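PDB 1U9K: triggering receptor expressed on myeloid cells 1 from Mus musculus, which amplifies inflammatory responses as a myeloid cell-surface receptor that, once engaged by ligands such as PGLYRP1, multimerizes and signals through the adapter TYROBP/DAP12. Local coordinates for residues Q32-R37 and R92-H97. Sequence-based numbering, arbitrary orientation.
Sequences QKAWQR and RCVIYH. With ZN (zinc ion), chain D.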
loop_
_atom_site.group_PDB
_atom_site.type_symbol
_atom_site.label_atom_id
_atom_site.label_comp_id
_atom_site.label_asym_id
_atom_site.label_seq_id
_atom_site.Cartn_x
_atom_site.Cartn_y
_atom_site.Cartn_z
ATOM N N GLN A 32 -0.953 -5.982 11.160
ATOM C CA GLN A 32 -1.320 -6.077 9.777
ATOM C C GLN A 32 -1.039 -4.740 9.034
ATOM O O GLN A 32 -1.158 -3.621 9.602
ATOM C CB GLN A 32 -2.811 -6.448 9.676
ATOM C CG GLN A 32 -3.222 -6.937 8.332
ATOM C CD GLN A 32 -4.604 -7.590 8.366
ATOM O OE1 GLN A 32 -5.473 -7.152 9.114
ATOM N NE2 GLN A 32 -4.795 -8.635 7.574
ATOM N N LYS A 33 -0.697 -4.881 7.763
ATOM C CA LYS A 33 -0.504 -3.749 6.872
ATOM C C LYS A 33 -1.381 -3.872 5.651
ATOM O O LYS A 33 -1.829 -4.950 5.283
ATOM C CB LYS A 33 0.959 -3.560 6.485
ATOM C CG LYS A 33 1.873 -3.297 7.703
ATOM C CD LYS A 33 2.636 -4.505 8.090
ATOM C CE LYS A 33 3.521 -4.285 9.329
ATOM N NZ LYS A 33 3.887 -5.545 9.920
ATOM N N ALA A 34 -1.661 -2.727 5.032
ATOM C CA ALA A 34 -2.557 -2.690 3.919
ATOM C C ALA A 34 -2.206 -1.578 2.959
ATOM O O ALA A 34 -1.615 -0.547 3.322
ATOM C CB ALA A 34 -3.949 -2.539 4.362
ATOM N N TRP A 35 -2.628 -1.791 1.724
ATOM C CA TRP A 35 -2.653 -0.767 0.682
ATOM C C TRP A 35 -4.097 -0.358 0.441
ATOM O O TRP A 35 -4.938 -1.212 0.286
ATOM C CB TRP A 35 -2.096 -1.361 -0.590
ATOM C CG TRP A 35 -1.976 -0.444 -1.824
ATOM C CD1 TRP A 35 -2.517 -0.699 -3.038
ATOM C CD2 TRP A 35 -1.166 0.732 -1.982
ATOM N NE1 TRP A 35 -2.135 0.251 -3.938
ATOM C CE2 TRP A 35 -1.278 1.131 -3.322
ATOM C CE3 TRP A 35 -0.309 1.465 -1.133
ATOM C CZ2 TRP A 35 -0.627 2.227 -3.825
ATOM C CZ3 TRP A 35 0.344 2.564 -1.632
ATOM C CH2 TRP A 35 0.180 2.943 -2.967
ATOM N N GLN A 36 -4.358 0.946 0.430
ATOM C CA GLN A 36 -5.692 1.508 0.312
ATOM C C GLN A 36 -5.762 2.525 -0.811
ATOM O O GLN A 36 -4.787 3.197 -1.113
ATOM C CB GLN A 36 -6.136 2.214 1.591
ATOM C CG GLN A 36 -6.182 1.244 2.826
ATOM C CD GLN A 36 -6.846 1.905 4.026
ATOM O OE1 GLN A 36 -6.493 3.029 4.358
ATOM N NE2 GLN A 36 -7.815 1.239 4.643
ATOM N N ARG A 37 -6.904 2.598 -1.459
ATOM C CA ARG A 37 -7.206 3.697 -2.323
ATOM C C ARG A 37 -8.158 4.637 -1.571
ATOM O O ARG A 37 -8.951 4.205 -0.722
ATOM C CB ARG A 37 -7.814 3.189 -3.602
ATOM C CG ARG A 37 -8.073 4.194 -4.659
ATOM C CD ARG A 37 -8.482 3.522 -5.956
ATOM N NE ARG A 37 -8.545 4.481 -7.037
ATOM C CZ ARG A 37 -8.862 4.168 -8.299
ATOM N NH1 ARG A 37 -9.132 2.912 -8.645
ATOM N NH2 ARG A 37 -8.886 5.092 -9.207
ATOM N N ARG A 92 -2.636 4.960 -0.203
ATOM C CA ARG A 92 -1.684 4.972 0.872
ATOM C C ARG A 92 -1.434 3.582 1.368
ATOM O O ARG A 92 -2.274 2.701 1.227
ATOM C CB ARG A 92 -2.192 5.815 2.033
ATOM C CG ARG A 92 -3.533 5.407 2.507
ATOM C CD ARG A 92 -4.084 6.237 3.612
ATOM N NE ARG A 92 -5.248 5.593 4.222
ATOM C CZ ARG A 92 -6.098 6.233 5.029
ATOM N NH1 ARG A 92 -5.907 7.468 5.329
ATOM N NH2 ARG A 92 -7.131 5.623 5.560
ATOM N N CYS A 93 -0.281 3.402 1.991
ATOM C CA CYS A 93 0.034 2.233 2.821
ATOM C C CYS A 93 -0.294 2.577 4.278
ATOM O O CYS A 93 -0.020 3.699 4.747
ATOM C CB CYS A 93 1.546 1.958 2.874
ATOM S SG CYS A 93 2.391 1.616 1.346
ATOM N N VAL A 94 -0.847 1.605 4.994
ATOM C CA VAL A 94 -1.256 1.807 6.360
ATOM C C VAL A 94 -0.986 0.605 7.234
ATOM O O VAL A 94 -0.866 -0.547 6.764
ATOM C CB VAL A 94 -2.736 2.094 6.464
ATOM C CG1 VAL A 94 -3.117 3.366 5.701
ATOM C CG2 VAL A 94 -3.577 0.849 6.050
ATOM N N ILE A 95 -0.852 0.889 8.520
ATOM C CA ILE A 95 -1.107 -0.133 9.553
ATOM C C ILE A 95 -2.625 -0.272 9.613
ATOM O O ILE A 95 -3.341 0.712 9.846
ATOM C CB ILE A 95 -0.544 0.241 10.892
ATOM C CG1 ILE A 95 0.952 0.575 10.809
ATOM C CG2 ILE A 95 -0.846 -0.907 11.948
ATOM C CD1 ILE A 95 1.818 -0.546 10.240
ATOM N N TYR A 96 -3.083 -1.505 9.418
ATOM C CA TYR A 96 -4.455 -1.890 9.334
ATOM C C TYR A 96 -4.923 -2.659 10.562
ATOM O O TYR A 96 -4.434 -3.766 10.874
ATOM C CB TYR A 96 -4.645 -2.703 8.090
ATOM C CG TYR A 96 -6.086 -2.991 7.695
ATOM C CD1 TYR A 96 -6.911 -2.003 7.165
ATOM C CD2 TYR A 96 -6.585 -4.287 7.803
ATOM C CE1 TYR A 96 -8.221 -2.285 6.798
ATOM C CE2 TYR A 96 -7.891 -4.588 7.444
ATOM C CZ TYR A 96 -8.694 -3.586 6.919
ATOM O OH TYR A 96 -9.971 -3.902 6.580
ATOM N N HIS A 97 -5.847 -2.041 11.284
ATOM C CA HIS A 97 -6.352 -2.590 12.545
ATOM C C HIS A 97 -7.769 -2.109 12.836
ATOM O O HIS A 97 -8.000 -1.430 13.829
ATOM C CB HIS A 97 -5.421 -2.223 13.701
ATOM C CG HIS A 97 -5.031 -0.724 13.737
ATOM N ND1 HIS A 97 -4.050 -0.230 14.570
ATOM C CD2 HIS A 97 -5.505 0.335 13.042
ATOM C CE1 HIS A 97 -3.937 1.073 14.385
ATOM N NE2 HIS A 97 -4.807 1.440 13.463
HETATM ZN ZN ZN D . -2.586 -1.549 15.723
HETATM O O HOH W 1 -2.904 -4.887 12.933
#
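W35 and C93 sit side by side on the core-facing side of two antiparallel strands, 32-37 and 92-96, the C and F strands of an immunoglobulin V-set domain. They carry the family's tryptophan and disulfide: C93 is joined to C21 of the opposite sheet, and its SG lies at the edge of the indole, 3.7 Å from W35 CE3. With CG anti to the backbone N (chi1 -178°), the ring leans toward strand 92-96, W35 CE3 coming 3.3 Å from R92 O, with R92 N over one face near the rim. V78 and M80 of strand 75-80 close over the tryptophan, making this the tightly packed side of the contact. K33 and I95 continue the same face, K33 CG touching I95 CD1 at 3.7 Å, while K33 NZ turns away to the carbonyls of Y28 and S31.

Backbone bonds pair A34 with V94 in both directions, V94 N reaching A34 O at 2.8 Å, and Q36 with R92 likewise. On the other face the solvent side is confined to Q32, R92 and Y96, which are partly exposed; A34, Q36 and V94 remain buried between them. A34 CB touches both V94 CG2 and Y96 CB, 3.8 Å from each. Q32 runs alongside Y96, Q32 OE1 at the ring edge, 3.3 Å from Y96 CD2, and its NE2 bonds to T50 O. The Q36 amide and R92 guanidinium are nearly coplanar, 15° apart; Q36 OE1 accepts from both R92 NE and R92 NH2, each at 2.9 Å, and Q36 NE2 bonds to T46 OG1. With an alanine at Q36, the R92 guanidinium would probably lose this acceptor and be freer to turn, and T46 OG1 would lose its amide partner. At the strand end a water bridges Q32 N and Y96 O.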